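Local structure of xylanase Y (Bacillus halodurans, 1WU4) at residues R15-F18 and K19-G22; R31-D34 and T35-L39; R90-N93 and W94-K97; K160-H163 and T164-H167; S281-S284 and A285-N289. The protein hydrolyses xylooligosaccharides of three or more units with inversion of anomeric configuration, releasing xylose from the reducing end. The protein carries 1 engineered substitution. All coordinates share one frame; numbering follows the deposited sequence.

Contact 1: R15-F18 and K19-G22; sequences RNLF and KEFG
Arg15, just before the short helix 17-20, and Glu20, in its last turn, form a salt bridge. NH1 of Arg15 gives a proton to OE2 of Glu20 at 2.9 Å, meeting the syn lone pair close to the guanidinium plane, and the same NH1 makes a weaker bond to OE1. The two flat groups stand 74° apart, and NH1 alone of the guanidinium nitrogens bonds to the carboxylate. CG and CD of Arg15 lie against the carboxylate oxygens, and the bend at chi3 (-57°) then sets the direction in which the guanidinium leaves CD. A water links OE1 of Glu20 to the backbone N of Asn16.

Both ends of the helix are capped. At the N-cap, Asn16 takes the amide of Lys19 on OD1 at 3.1 Å; the donor stands well above the carbonyl plane of the side chain, but the N-H points nearly straight at the oxygen. Asparagine suits this place because its short side chain can reach back to an amide of the first turn. At the other end Gly22, with positive phi (105°), is the C-prime residue of a Schellman motif, its N bonded to Lys19 O at 3.1 Å. Only a residue without CB fits these backbone angles comfortably.

Apolar contact falls to Leu17 and Phe21. Leu17 CD1 sits over one face of the Phe21 ring, 3.8 Å from its centroid, in a CH-pi contact. Helix 340-348 touches Phe21, and Leu372 meets Leu17.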
loop_
_atom_site.group_PDB
_atom_site.type_symbol
_atom_site.label_atom_id
_atom_site.label_comp_id
_atom_site.label_asym_id
_atom_site.label_seq_id
_atom_site.Cartn_x
_atom_site.Cartn_y
_atom_site.Cartn_z
ATOM N N ARG A 15 11.661 -11.621 -8.883
ATOM C CA ARG A 15 12.830 -10.925 -9.392
ATOM C C ARG A 15 13.545 -10.123 -8.315
ATOM O O ARG A 15 12.921 -9.369 -7.570
ATOM C CB ARG A 15 12.425 -9.984 -10.531
ATOM C CG ARG A 15 13.602 -9.306 -11.222
ATOM C CD ARG A 15 13.138 -8.188 -12.142
ATOM N NE ARG A 15 12.197 -8.657 -13.156
ATOM C CZ ARG A 15 12.535 -9.357 -14.235
ATOM N NH1 ARG A 15 13.804 -9.677 -14.456
ATOM N NH2 ARG A 15 11.600 -9.740 -15.092
ATOM N N ASN A 16 14.857 -10.310 -8.232
ATOM C CA ASN A 16 15.689 -9.569 -7.294
ATOM C C ASN A 16 16.317 -8.522 -8.207
ATOM O O ASN A 16 17.393 -8.738 -8.775
ATOM C CB ASN A 16 16.781 -10.463 -6.703
ATOM C CG ASN A 16 17.606 -9.753 -5.648
ATOM O OD1 ASN A 16 17.692 -8.523 -5.636
ATOM N ND2 ASN A 16 18.231 -10.523 -4.766
ATOM N N LEU A 17 15.632 -7.397 -8.367
ATOM C CA LEU A 17 16.119 -6.356 -9.254
ATOM C C LEU A 17 17.433 -5.755 -8.784
ATOM O O LEU A 17 18.262 -5.374 -9.603
ATOM C CB LEU A 17 15.053 -5.270 -9.439
ATOM C CG LEU A 17 15.276 -4.310 -10.614
ATOM C CD1 LEU A 17 15.555 -5.088 -11.900
ATOM C CD2 LEU A 17 14.047 -3.428 -10.779
ATOM N N PHE A 18 17.636 -5.662 -7.471
ATOM C CA PHE A 18 18.901 -5.131 -6.971
ATOM C C PHE A 18 20.038 -5.990 -7.526
ATOM O O PHE A 18 21.044 -5.476 -8.021
ATOM C CB PHE A 18 18.979 -5.193 -5.437
ATOM C CG PHE A 18 18.180 -4.137 -4.723
ATOM C CD1 PHE A 18 18.327 -2.789 -5.031
ATOM C CD2 PHE A 18 17.335 -4.495 -3.678
ATOM C CE1 PHE A 18 17.643 -1.810 -4.303
ATOM C CE2 PHE A 18 16.650 -3.529 -2.945
ATOM C CZ PHE A 18 16.803 -2.186 -3.254
ATOM N N LYS A 19 19.875 -7.306 -7.429
ATOM C CA LYS A 19 20.895 -8.238 -7.897
ATOM C C LYS A 19 21.105 -8.135 -9.402
ATOM O O LYS A 19 22.242 -8.135 -9.879
ATOM C CB LYS A 19 20.504 -9.668 -7.518
ATOM C CG LYS A 19 21.526 -10.726 -7.907
ATOM C CD LYS A 19 21.096 -12.099 -7.415
ATOM C CE LYS A 19 22.075 -13.176 -7.848
ATOM N NZ LYS A 19 22.142 -13.292 -9.330
ATOM N N GLU A 20 20.011 -8.045 -10.149
ATOM C CA GLU A 20 20.108 -7.944 -11.596
ATOM C C GLU A 20 20.797 -6.648 -12.013
ATOM O O GLU A 20 21.387 -6.572 -13.094
ATOM C CB GLU A 20 18.714 -8.049 -12.225
ATOM C CG GLU A 20 18.107 -9.441 -12.077
ATOM C CD GLU A 20 16.785 -9.608 -12.805
ATOM O OE1 GLU A 20 16.242 -10.735 -12.786
ATOM O OE2 GLU A 20 16.289 -8.623 -13.394
ATOM N N PHE A 21 20.741 -5.638 -11.149
ATOM C CA PHE A 21 21.375 -4.357 -11.433
ATOM C C PHE A 21 22.794 -4.230 -10.871
ATOM O O PHE A 21 23.345 -3.131 -10.809
ATOM C CB PHE A 21 20.504 -3.195 -10.934
ATOM C CG PHE A 21 19.335 -2.875 -11.834
ATOM C CD1 PHE A 21 19.251 -3.411 -13.119
ATOM C CD2 PHE A 21 18.330 -2.010 -11.408
ATOM C CE1 PHE A 21 18.187 -3.089 -13.962
ATOM C CE2 PHE A 21 17.263 -1.682 -12.244
ATOM C CZ PHE A 21 17.193 -2.222 -13.522
ATOM N N GLY A 22 23.377 -5.346 -10.442
ATOM C CA GLY A 22 24.747 -5.306 -9.959
ATOM C C GLY A 22 25.066 -5.392 -8.479
ATOM O O GLY A 22 26.229 -5.572 -8.119
HETATM O O HOH W 1 16.097 -12.052 -10.134
#

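Contact 2: R31-D34 and T35-L39; sequences RVKD and TWEQL
Thr35 turns its hydroxyl back onto the carbonyl of Arg31, one helical turn earlier, and this is the close-fitting part of the contact. OG1 donates to Arg31 O at 2.8 Å while the backbone N of Thr35 donates to the same oxygen at 3.0 Å. The two donors arrive from opposite faces of the carbonyl plane, so one acceptor is gripped twice. The first torsion (chi1 -58°) sets OG1 beside the backbone N, where it can reach that carbonyl, and leaves CG2 to the apolar surroundings. Threonine suits a buried helical position for this reason: its hydroxyl is satisfied by its own helix while its methyl packs. A water, 2.8 Å from Thr35 OG1, donates to it and accepts from Arg31 NE, tying the guanidinium edge to the hydroxyl.

The solvent side is much looser: Lys33 is exposed and Glu37 partly so. Their side chains run side by side in the same direction, yet NZ of Lys33 comes no nearer to Glu37 OE2 than 4.8 Å. Opposite charges spaced i to i+4 probably attract each other mildly here without a direct salt bridge. CG of Glu37 rests 3.4 Å from Lys33 O, and the bend at chi2 (-57°) then takes the carboxylate to the edge of the Trp36 ring, with OE2 in the ring plane.

Helix 25-40 lies against helix 358-372, whose Met369 touches Arg31, Val32 and Thr35. Arg31 NH2 bonds to Trp348 O and Tyr365 OH, Trp36 stacks with Phe40, and Leu39 makes backbone hydrogen bonds to Ile48 and Tyr49, beside strand 49-52.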
loop_
_atom_site.group_PDB
_atom_site.type_symbol
_atom_site.label_atom_id
_atom_site.label_comp_id
_atom_site.label_asym_id
_atom_site.label_seq_id
_atom_site.Cartn_x
_atom_site.Cartn_y
_atom_site.Cartn_z
ATOM N N ARG A 31 21.214 -5.153 3.714
ATOM C CA ARG A 31 20.452 -3.919 3.606
ATOM C C ARG A 31 18.976 -4.114 3.949
ATOM O O ARG A 31 18.375 -3.278 4.626
ATOM C CB ARG A 31 20.609 -3.349 2.194
ATOM C CG ARG A 31 20.004 -1.976 1.989
ATOM C CD ARG A 31 20.583 -0.927 2.935
ATOM N NE ARG A 31 20.041 0.383 2.602
ATOM C CZ ARG A 31 20.467 1.132 1.590
ATOM N NH1 ARG A 31 21.462 0.714 0.816
ATOM N NH2 ARG A 31 19.860 2.279 1.319
ATOM N N VAL A 32 18.393 -5.214 3.484
ATOM C CA VAL A 32 16.991 -5.496 3.773
ATOM C C VAL A 32 16.812 -5.694 5.278
ATOM O O VAL A 32 15.910 -5.116 5.886
ATOM C CB VAL A 32 16.505 -6.761 3.033
ATOM C CG1 VAL A 32 15.087 -7.111 3.470
ATOM C CG2 VAL A 32 16.540 -6.528 1.527
ATOM N N LYS A 33 17.678 -6.504 5.879
ATOM C CA LYS A 33 17.595 -6.758 7.312
ATOM C C LYS A 33 17.791 -5.473 8.109
ATOM O O LYS A 33 17.057 -5.210 9.063
ATOM C CB LYS A 33 18.642 -7.794 7.735
ATOM C CG LYS A 33 18.627 -8.109 9.228
ATOM C CD LYS A 33 19.573 -9.252 9.564
ATOM C CE LYS A 33 19.599 -9.532 11.061
ATOM N NZ LYS A 33 20.138 -8.377 11.831
ATOM N N ASP A 34 18.778 -4.669 7.721
ATOM C CA ASP A 34 19.041 -3.420 8.425
ATOM C C ASP A 34 17.843 -2.476 8.358
ATOM O O ASP A 34 17.513 -1.814 9.341
ATOM C CB ASP A 34 20.285 -2.730 7.857
ATOM C CG ASP A 34 21.570 -3.474 8.187
ATOM O OD1 ASP A 34 21.511 -4.469 8.942
ATOM O OD2 ASP A 34 22.641 -3.061 7.694
ATOM N N THR A 35 17.191 -2.417 7.201
ATOM C CA THR A 35 16.024 -1.557 7.045
ATOM C C THR A 35 14.929 -2.015 8.005
ATOM O O THR A 35 14.332 -1.204 8.713
ATOM C CB THR A 35 15.493 -1.599 5.600
ATOM O OG1 THR A 35 16.533 -1.186 4.702
ATOM C CG2 THR A 35 14.305 -0.667 5.442
ATOM N N TRP A 36 14.677 -3.320 8.030
ATOM C CA TRP A 36 13.673 -3.886 8.921
ATOM C C TRP A 36 13.994 -3.565 10.378
ATOM O O TRP A 36 13.123 -3.114 11.125
ATOM C CB TRP A 36 13.587 -5.405 8.725
ATOM C CG TRP A 36 12.907 -6.129 9.853
ATOM C CD1 TRP A 36 13.507 -6.708 10.936
ATOM C CD2 TRP A 36 11.496 -6.318 10.029
ATOM N NE1 TRP A 36 12.559 -7.246 11.774
ATOM C CE2 TRP A 36 11.316 -7.021 11.242
ATOM C CE3 TRP A 36 10.366 -5.962 9.281
ATOM C CZ2 TRP A 36 10.052 -7.374 11.724
ATOM C CZ3 TRP A 36 9.106 -6.316 9.763
ATOM C CH2 TRP A 36 8.962 -7.015 10.972
ATOM N N GLU A 37 15.243 -3.793 10.778
ATOM C CA GLU A 37 15.661 -3.537 12.154
ATOM C C GLU A 37 15.526 -2.079 12.578
ATOM O O GLU A 37 15.170 -1.790 13.720
ATOM C CB GLU A 37 17.106 -3.999 12.365
ATOM C CG GLU A 37 17.267 -5.509 12.449
ATOM C CD GLU A 37 16.425 -6.122 13.551
ATOM O OE1 GLU A 37 16.409 -5.565 14.668
ATOM O OE2 GLU A 37 15.784 -7.164 13.305
ATOM N N GLN A 38 15.815 -1.154 11.672
ATOM C CA GLN A 38 15.695 0.255 12.017
ATOM C C GLN A 38 14.246 0.629 12.309
ATOM O O GLN A 38 13.977 1.462 13.174
ATOM C CB GLN A 38 16.222 1.137 10.887
ATOM C CG GLN A 38 17.734 1.197 10.796
ATOM C CD GLN A 38 18.204 2.474 10.138
ATOM O OE1 GLN A 38 17.867 3.571 10.585
ATOM N NE2 GLN A 38 18.983 2.343 9.073
ATOM N N LEU A 39 13.317 -0.004 11.598
ATOM C CA LEU A 39 11.896 0.279 11.760
ATOM C C LEU A 39 11.194 -0.512 12.856
ATOM O O LEU A 39 10.316 0.015 13.540
ATOM C CB LEU A 39 11.164 0.035 10.436
ATOM C CG LEU A 39 11.191 1.127 9.363
ATOM C CD1 LEU A 39 12.611 1.591 9.100
ATOM C CD2 LEU A 39 10.561 0.583 8.092
HETATM O O HOH W 2 18.494 0.814 5.028
#

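Contact 3: R90-N93 and W94-K97; sequences RIWN and WTMK
Met96 lies along the indole of Trp92 in a Met-aromatic contact one turn apart on helix 85-99, part of the (alpha/alpha)6 barrel of glycoside hydrolase family 8. Traced outward, CB of Met96 begins 3.6 Å from Trp92 O, the carbonyl that also receives the Met96 amide. With chi1 at -80°, CG is carried over one face of the six-membered ring, 3.7 Å from its centroid, for a CH-pi contact. The bend at chi2 (-59°) brings SD obliquely to the ring, 3.6 Å from Trp92 CH2. Methionine suits this place because its unbranched, polarisable chain can follow a broad aromatic surface, and Pro151 and Phe110 also touch it.

The indole is held at its polar end too, since NE1 of Trp92 bonds to Pro151 O. Thr95 CG2 approaches the same ring obliquely, 3.9 Å from CZ3, while Met76 of helix 69-81 also touches Trp92.

On the outer side, Asn93 ND2 comes near Lys97 CE and bonds to Asp55 O. A water accepts from the same ND2 and, weakly, from Lys97 NZ.

Thr95, buried, spends its hydroxyl on the preceding turn. OG1 donates to Ile91 O at 2.8 Å, from 41° out of the carbonyl plane, and the Thr95 amide shares that oxygen at 2.9 Å.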
loop_
_atom_site.group_PDB
_atom_site.type_symbol
_atom_site.label_atom_id
_atom_site.label_comp_id
_atom_site.label_asym_id
_atom_site.label_seq_id
_atom_site.Cartn_x
_atom_site.Cartn_y
_atom_site.Cartn_z
ATOM N N ARG A 90 0.515 -8.942 17.510
ATOM C CA ARG A 90 0.478 -7.795 18.408
ATOM C C ARG A 90 -0.256 -6.633 17.735
ATOM O O ARG A 90 -1.094 -5.973 18.350
ATOM C CB ARG A 90 1.898 -7.361 18.786
ATOM C CG ARG A 90 2.545 -8.193 19.893
ATOM C CD ARG A 90 4.001 -7.784 20.083
ATOM N NE ARG A 90 4.663 -8.497 21.175
ATOM C CZ ARG A 90 4.555 -8.172 22.460
ATOM N NH1 ARG A 90 3.811 -7.139 22.830
ATOM N NH2 ARG A 90 5.204 -8.879 23.377
ATOM N N ILE A 91 0.054 -6.396 16.463
ATOM C CA ILE A 91 -0.569 -5.312 15.709
ATOM C C ILE A 91 -2.050 -5.584 15.432
ATOM O O ILE A 91 -2.898 -4.712 15.632
ATOM C CB ILE A 91 0.161 -5.091 14.362
ATOM C CG1 ILE A 91 1.601 -4.634 14.619
ATOM C CG2 ILE A 91 -0.585 -4.058 13.524
ATOM C CD1 ILE A 91 2.460 -4.572 13.366
ATOM N N TRP A 92 -2.357 -6.791 14.970
ATOM C CA TRP A 92 -3.735 -7.156 14.664
ATOM C C TRP A 92 -4.592 -7.112 15.932
ATOM O O TRP A 92 -5.744 -6.686 15.898
ATOM C CB TRP A 92 -3.764 -8.553 14.037
ATOM C CG TRP A 92 -5.131 -9.077 13.703
ATOM C CD1 TRP A 92 -5.620 -10.312 14.012
ATOM C CD2 TRP A 92 -6.172 -8.406 12.972
ATOM N NE1 TRP A 92 -6.894 -10.457 13.520
ATOM C CE2 TRP A 92 -7.258 -9.303 12.877
ATOM C CE3 TRP A 92 -6.291 -7.137 12.385
ATOM C CZ2 TRP A 92 -8.451 -8.976 12.222
ATOM C CZ3 TRP A 92 -7.481 -6.812 11.731
ATOM C CH2 TRP A 92 -8.544 -7.731 11.658
ATOM N N ASN A 93 -4.022 -7.543 17.052
ATOM C CA ASN A 93 -4.748 -7.530 18.315
ATOM C C ASN A 93 -5.099 -6.091 18.707
ATOM O O ASN A 93 -6.229 -5.809 19.108
ATOM C CB ASN A 93 -3.908 -8.199 19.409
ATOM C CG ASN A 93 -4.693 -8.432 20.685
ATOM O OD1 ASN A 93 -5.856 -8.841 20.647
ATOM N ND2 ASN A 93 -4.056 -8.187 21.825
ATOM N N TRP A 94 -4.136 -5.182 18.577
ATOM C CA TRP A 94 -4.362 -3.777 18.911
ATOM C C TRP A 94 -5.443 -3.216 17.990
ATOM O O TRP A 94 -6.330 -2.478 18.420
ATOM C CB TRP A 94 -3.073 -2.973 18.720
ATOM C CG TRP A 94 -3.021 -1.657 19.461
ATOM C CD1 TRP A 94 -2.422 -1.425 20.669
ATOM C CD2 TRP A 94 -3.543 -0.391 19.026
ATOM N NE1 TRP A 94 -2.531 -0.098 21.008
ATOM C CE2 TRP A 94 -3.213 0.561 20.020
ATOM C CE3 TRP A 94 -4.255 0.034 17.893
ATOM C CZ2 TRP A 94 -3.570 1.910 19.915
ATOM C CZ3 TRP A 94 -4.609 1.380 17.790
ATOM C CH2 TRP A 94 -4.264 2.301 18.798
ATOM N N THR A 95 -5.349 -3.573 16.713
ATOM C CA THR A 95 -6.296 -3.123 15.702
ATOM C C THR A 95 -7.729 -3.536 16.029
ATOM O O THR A 95 -8.645 -2.712 15.997
ATOM C CB THR A 95 -5.909 -3.687 14.321
ATOM O OG1 THR A 95 -4.599 -3.228 13.971
ATOM C CG2 THR A 95 -6.900 -3.235 13.258
ATOM N N MET A 96 -7.923 -4.812 16.336
ATOM C CA MET A 96 -9.253 -5.307 16.661
ATOM C C MET A 96 -9.783 -4.745 17.975
ATOM O O MET A 96 -10.976 -4.482 18.111
ATOM C CB MET A 96 -9.243 -6.836 16.724
ATOM C CG MET A 96 -9.309 -7.512 15.361
ATOM S SD MET A 96 -10.792 -7.033 14.445
ATOM C CE MET A 96 -12.061 -7.529 15.587
ATOM N N LYS A 97 -8.890 -4.550 18.933
ATOM C CA LYS A 97 -9.281 -4.037 20.236
ATOM C C LYS A 97 -9.661 -2.557 20.233
ATOM O O LYS A 97 -10.670 -2.166 20.823
ATOM C CB LYS A 97 -8.140 -4.267 21.229
ATOM C CG LYS A 97 -8.456 -3.880 22.663
ATOM C CD LYS A 97 -7.232 -4.047 23.555
ATOM C CE LYS A 97 -6.672 -5.464 23.487
ATOM N NZ LYS A 97 -7.665 -6.494 23.909
HETATM O O HOH W 3 -5.175 -8.731 24.409
#

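Contact 4: K160-H163 and T164-H167; sequences KLLH and TCVH
The last turn of helix 154-167 brings together two histidines spaced i to i+4, His163 and His167. Their imidazoles are nearly parallel, with planes 21° apart, but are slid so far that they barely overlap; the centroids lie 4.9 Å apart. ND1 of His163 lies 3.5 Å from CD2 of His167, obliquely to that ring, and CB of His167 sits over a face of the His163 ring. The first torsion of His163 (chi1 165°) swings its ring toward the following turn, and that of His167 (-63°) directs its own ring back.

Histidine suits position 167 because both ring nitrogens find partners, ND1 at Glu170 and NE2 at Asp215. These carboxylates fix the ring's rotation and would probably favour a protonated imidazole. The backbone closes the turn with His167 N on His163 O at 2.8 Å.

The inward side is apolar. Cys165 SG packs 4.4 Å from both Leu161 CG and Leu162 CD2, and the leucines reach helix 127-144, whereas Val166 meets helix 216-233. One helix face packed against neighbouring helices, the other carrying polar side chains, is the amphipathic pattern of a helix packed on one side against others, as in the (alpha/alpha)6 barrel of this family.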
loop_
_atom_site.group_PDB
_atom_site.type_symbol
_atom_site.label_atom_id
_atom_site.label_comp_id
_atom_site.label_asym_id
_atom_site.label_seq_id
_atom_site.Cartn_x
_atom_site.Cartn_y
_atom_site.Cartn_z
ATOM N N LYS A 160 -14.636 -12.147 6.097
ATOM C CA LYS A 160 -15.693 -11.384 6.745
ATOM C C LYS A 160 -15.553 -9.905 6.386
ATOM O O LYS A 160 -16.523 -9.240 6.015
ATOM C CB LYS A 160 -15.587 -11.552 8.262
ATOM C CG LYS A 160 -16.696 -10.895 9.059
ATOM C CD LYS A 160 -16.261 -10.629 10.500
ATOM C CE LYS A 160 -15.596 -11.841 11.146
ATOM N NZ LYS A 160 -16.468 -13.047 11.156
ATOM N N LEU A 161 -14.331 -9.394 6.499
ATOM C CA LEU A 161 -14.073 -7.994 6.196
ATOM C C LEU A 161 -14.385 -7.668 4.739
ATOM O O LEU A 161 -15.049 -6.674 4.448
ATOM C CB LEU A 161 -12.617 -7.648 6.511
ATOM C CG LEU A 161 -12.199 -6.193 6.273
ATOM C CD1 LEU A 161 -13.108 -5.247 7.054
ATOM C CD2 LEU A 161 -10.744 -6.018 6.694
ATOM N N LEU A 162 -13.916 -8.507 3.822
ATOM C CA LEU A 162 -14.177 -8.251 2.414
ATOM C C LEU A 162 -15.664 -8.365 2.091
ATOM O O LEU A 162 -16.154 -7.724 1.161
ATOM C CB LEU A 162 -13.348 -9.189 1.538
ATOM C CG LEU A 162 -11.842 -8.902 1.566
ATOM C CD1 LEU A 162 -11.130 -9.847 0.616
ATOM C CD2 LEU A 162 -11.582 -7.449 1.181
ATOM N N HIS A 163 -16.388 -9.174 2.857
ATOM C CA HIS A 163 -17.824 -9.293 2.640
ATOM C C HIS A 163 -18.448 -7.923 2.918
ATOM O O HIS A 163 -19.267 -7.426 2.148
ATOM C CB HIS A 163 -18.440 -10.322 3.589
ATOM C CG HIS A 163 -19.934 -10.244 3.660
ATOM N ND1 HIS A 163 -20.752 -10.673 2.637
ATOM C CD2 HIS A 163 -20.754 -9.721 4.602
ATOM C CE1 HIS A 163 -22.010 -10.414 2.943
ATOM N NE2 HIS A 163 -22.039 -9.835 4.130
ATOM N N THR A 164 -18.054 -7.320 4.034
ATOM C CA THR A 164 -18.565 -6.009 4.412
ATOM C C THR A 164 -18.210 -4.968 3.351
ATOM O O THR A 164 -19.053 -4.172 2.940
ATOM C CB THR A 164 -17.982 -5.564 5.767
ATOM O OG1 THR A 164 -18.253 -6.572 6.750
ATOM C CG2 THR A 164 -18.600 -4.247 6.212
ATOM N N CYS A 165 -16.956 -4.985 2.907
ATOM C CA CYS A 165 -16.486 -4.039 1.898
ATOM C C CYS A 165 -17.326 -4.038 0.627
ATOM O O CYS A 165 -17.494 -2.998 -0.004
ATOM C CB CYS A 165 -15.031 -4.335 1.533
ATOM S SG CYS A 165 -13.845 -4.017 2.858
ATOM N N VAL A 166 -17.853 -5.200 0.259
ATOM C CA VAL A 166 -18.653 -5.315 -0.955
ATOM C C VAL A 166 -20.161 -5.203 -0.743
ATOM O O VAL A 166 -20.861 -4.582 -1.546
ATOM C CB VAL A 166 -18.372 -6.667 -1.667
ATOM C CG1 VAL A 166 -19.259 -6.814 -2.897
ATOM C CG2 VAL A 166 -16.910 -6.752 -2.059
ATOM N N HIS A 167 -20.652 -5.780 0.351
ATOM C CA HIS A 167 -22.087 -5.819 0.621
ATOM C C HIS A 167 -22.695 -4.872 1.645
ATOM O O HIS A 167 -23.918 -4.845 1.798
ATOM C CB HIS A 167 -22.465 -7.253 0.992
ATOM C CG HIS A 167 -22.227 -8.235 -0.110
ATOM N ND1 HIS A 167 -23.148 -8.469 -1.109
ATOM C CD2 HIS A 167 -21.154 -9.008 -0.399
ATOM C CE1 HIS A 167 -22.652 -9.343 -1.966
ATOM N NE2 HIS A 167 -21.443 -9.685 -1.560
#

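Contact 5: S281-S284 and A285-N289; sequences SEWS and AEEIN
Trp283 and Glu287 both place CG opposite their own backbone N (chi1 -176° and 161°), which lays the two side chains alongside each other, pointing the same way. Glu287 CB then stands over one face of the indole, 3.8 Å from the centroid of its six-membered ring, as a CH-pi contact. CG touches Trp283 CH2 at 3.6 Å, and the carboxylate runs almost parallel to the ring, 11° between planes. The aliphatic part of a glutamate suits such a place, covering a flat ring while the acid group lies beyond; Ile271 of helix 265-278 touches both residues.

A less favourable pair occupies the exposed side. Glu282 OE1 and Glu286 OE1 approach to 3.0 Å, with the carboxylates turned nearly at right angles. Two carboxylates so close would probably repel if both are charged.

Ser281 begins the helix. Its OG accepts the amide of Ser284 at 3.1 Å, and Ser284 OG lies 2.9 Å from Ser281 OG. The main chain continues with Ala285 N on Ser281 O at 3.1 Å. Serine is well suited here, its short hydroxyl reaching an amide that has no carbonyl ahead of it in the helix: the classic N-cap that opens an alpha-helix such as 282-295.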
loop_
_atom_site.group_PDB
_atom_site.type_symbol
_atom_site.label_atom_id
_atom_site.label_comp_id
_atom_site.label_asym_id
_atom_site.label_seq_id
_atom_site.Cartn_x
_atom_site.Cartn_y
_atom_site.Cartn_z
ATOM N N SER A 281 3.311 -5.256 -18.625
ATOM C CA SER A 281 2.386 -4.846 -19.672
ATOM C C SER A 281 2.993 -3.641 -20.364
ATOM O O SER A 281 3.815 -2.930 -19.784
ATOM C CB SER A 281 1.016 -4.477 -19.089
ATOM O OG SER A 281 1.085 -3.299 -18.307
ATOM N N GLU A 282 2.596 -3.414 -21.609
ATOM C CA GLU A 282 3.121 -2.286 -22.358
ATOM C C GLU A 282 2.767 -0.984 -21.648
ATOM O O GLU A 282 3.609 -0.099 -21.496
ATOM C CB GLU A 282 2.541 -2.278 -23.774
ATOM C CG GLU A 282 3.230 -1.314 -24.723
ATOM C CD GLU A 282 4.628 -1.766 -25.100
ATOM O OE1 GLU A 282 5.322 -1.022 -25.826
ATOM O OE2 GLU A 282 5.034 -2.869 -24.675
ATOM N N TRP A 283 1.519 -0.872 -21.204
ATOM C CA TRP A 283 1.080 0.341 -20.526
ATOM C C TRP A 283 1.873 0.621 -19.252
ATOM O O TRP A 283 2.292 1.750 -19.021
ATOM C CB TRP A 283 -0.409 0.271 -20.169
ATOM C CG TRP A 283 -0.888 1.554 -19.552
ATOM C CD1 TRP A 283 -1.355 2.657 -20.212
ATOM C CD2 TRP A 283 -0.842 1.912 -18.162
ATOM N NE1 TRP A 283 -1.595 3.677 -19.325
ATOM C CE2 TRP A 283 -1.289 3.248 -18.059
ATOM C CE3 TRP A 283 -0.462 1.234 -16.994
ATOM C CZ2 TRP A 283 -1.368 3.922 -16.835
ATOM C CZ3 TRP A 283 -0.541 1.905 -15.776
ATOM C CH2 TRP A 283 -0.990 3.235 -15.709
ATOM N N SER A 284 2.073 -0.402 -18.426
ATOM C CA SER A 284 2.803 -0.212 -17.175
ATOM C C SER A 284 4.248 0.217 -17.392
ATOM O O SER A 284 4.743 1.103 -16.699
ATOM C CB SER A 284 2.756 -1.485 -16.331
ATOM O OG SER A 284 1.427 -1.749 -15.915
ATOM N N ALA A 285 4.927 -0.407 -18.349
ATOM C CA ALA A 285 6.314 -0.052 -18.630
ATOM C C ALA A 285 6.379 1.392 -19.119
ATOM O O ALA A 285 7.234 2.168 -18.693
ATOM C CB ALA A 285 6.893 -0.990 -19.684
ATOM N N GLU A 286 5.460 1.754 -20.007
ATOM C CA GLU A 286 5.426 3.107 -20.542
ATOM C C GLU A 286 5.083 4.136 -19.466
ATOM O O GLU A 286 5.615 5.246 -19.467
ATOM C CB GLU A 286 4.426 3.180 -21.699
ATOM C CG GLU A 286 4.896 2.419 -22.936
ATOM C CD GLU A 286 3.798 2.183 -23.954
ATOM O OE1 GLU A 286 4.107 1.647 -25.038
ATOM O OE2 GLU A 286 2.629 2.521 -23.672
ATOM N N GLU A 287 4.199 3.759 -18.546
ATOM C CA GLU A 287 3.794 4.647 -17.459
ATOM C C GLU A 287 4.964 4.918 -16.517
ATOM O O GLU A 287 5.216 6.065 -16.143
ATOM C CB GLU A 287 2.620 4.025 -16.695
ATOM C CG GLU A 287 2.370 4.571 -15.288
ATOM C CD GLU A 287 2.042 6.052 -15.243
ATOM O OE1 GLU A 287 1.606 6.625 -16.264
ATOM O OE2 GLU A 287 2.209 6.652 -14.161
ATOM N N ILE A 288 5.684 3.866 -16.141
ATOM C CA ILE A 288 6.827 4.035 -15.254
ATOM C C ILE A 288 7.911 4.852 -15.958
ATOM O O ILE A 288 8.561 5.698 -15.340
ATOM C CB ILE A 288 7.379 2.669 -14.787
ATOM C CG1 ILE A 288 6.341 1.972 -13.892
ATOM C CG2 ILE A 288 8.691 2.856 -14.039
ATOM C CD1 ILE A 288 5.858 2.809 -12.714
ATOM N N ASN A 289 8.096 4.621 -17.256
ATOM C CA ASN A 289 9.096 5.389 -17.988
ATOM C C ASN A 289 8.734 6.872 -17.976
ATOM O O ASN A 289 9.615 7.723 -17.897
ATOM C CB ASN A 289 9.223 4.898 -19.434
ATOM C CG ASN A 289 9.908 3.552 -19.533
ATOM O OD1 ASN A 289 10.543 3.091 -18.582
ATOM N ND2 ASN A 289 9.802 2.922 -20.697
#

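In the fold
The five contacts are local pieces of separate helices in a chain whose fold is an (alpha/alpha)6 barrel, and none touches another. Contacts 1 and 2 follow each other in the chain, their nearest atoms about 5 Å apart, and share neighbours in helix 358-372. The bound nickel ion, held by Glu27 and Glu30, is about 7 Å from the Asp34 side chain of contact 2 and about 13 Å from that of Phe18 in contact 1. Contacts 3 and 4 approach to about 6 Å; contacts 3 and 5 face across the chain's centre, centres 38 Å apart. Thr95 of contact 3 lies about 11 Å, side chain to side chain, from Glu70, the probable proton donor.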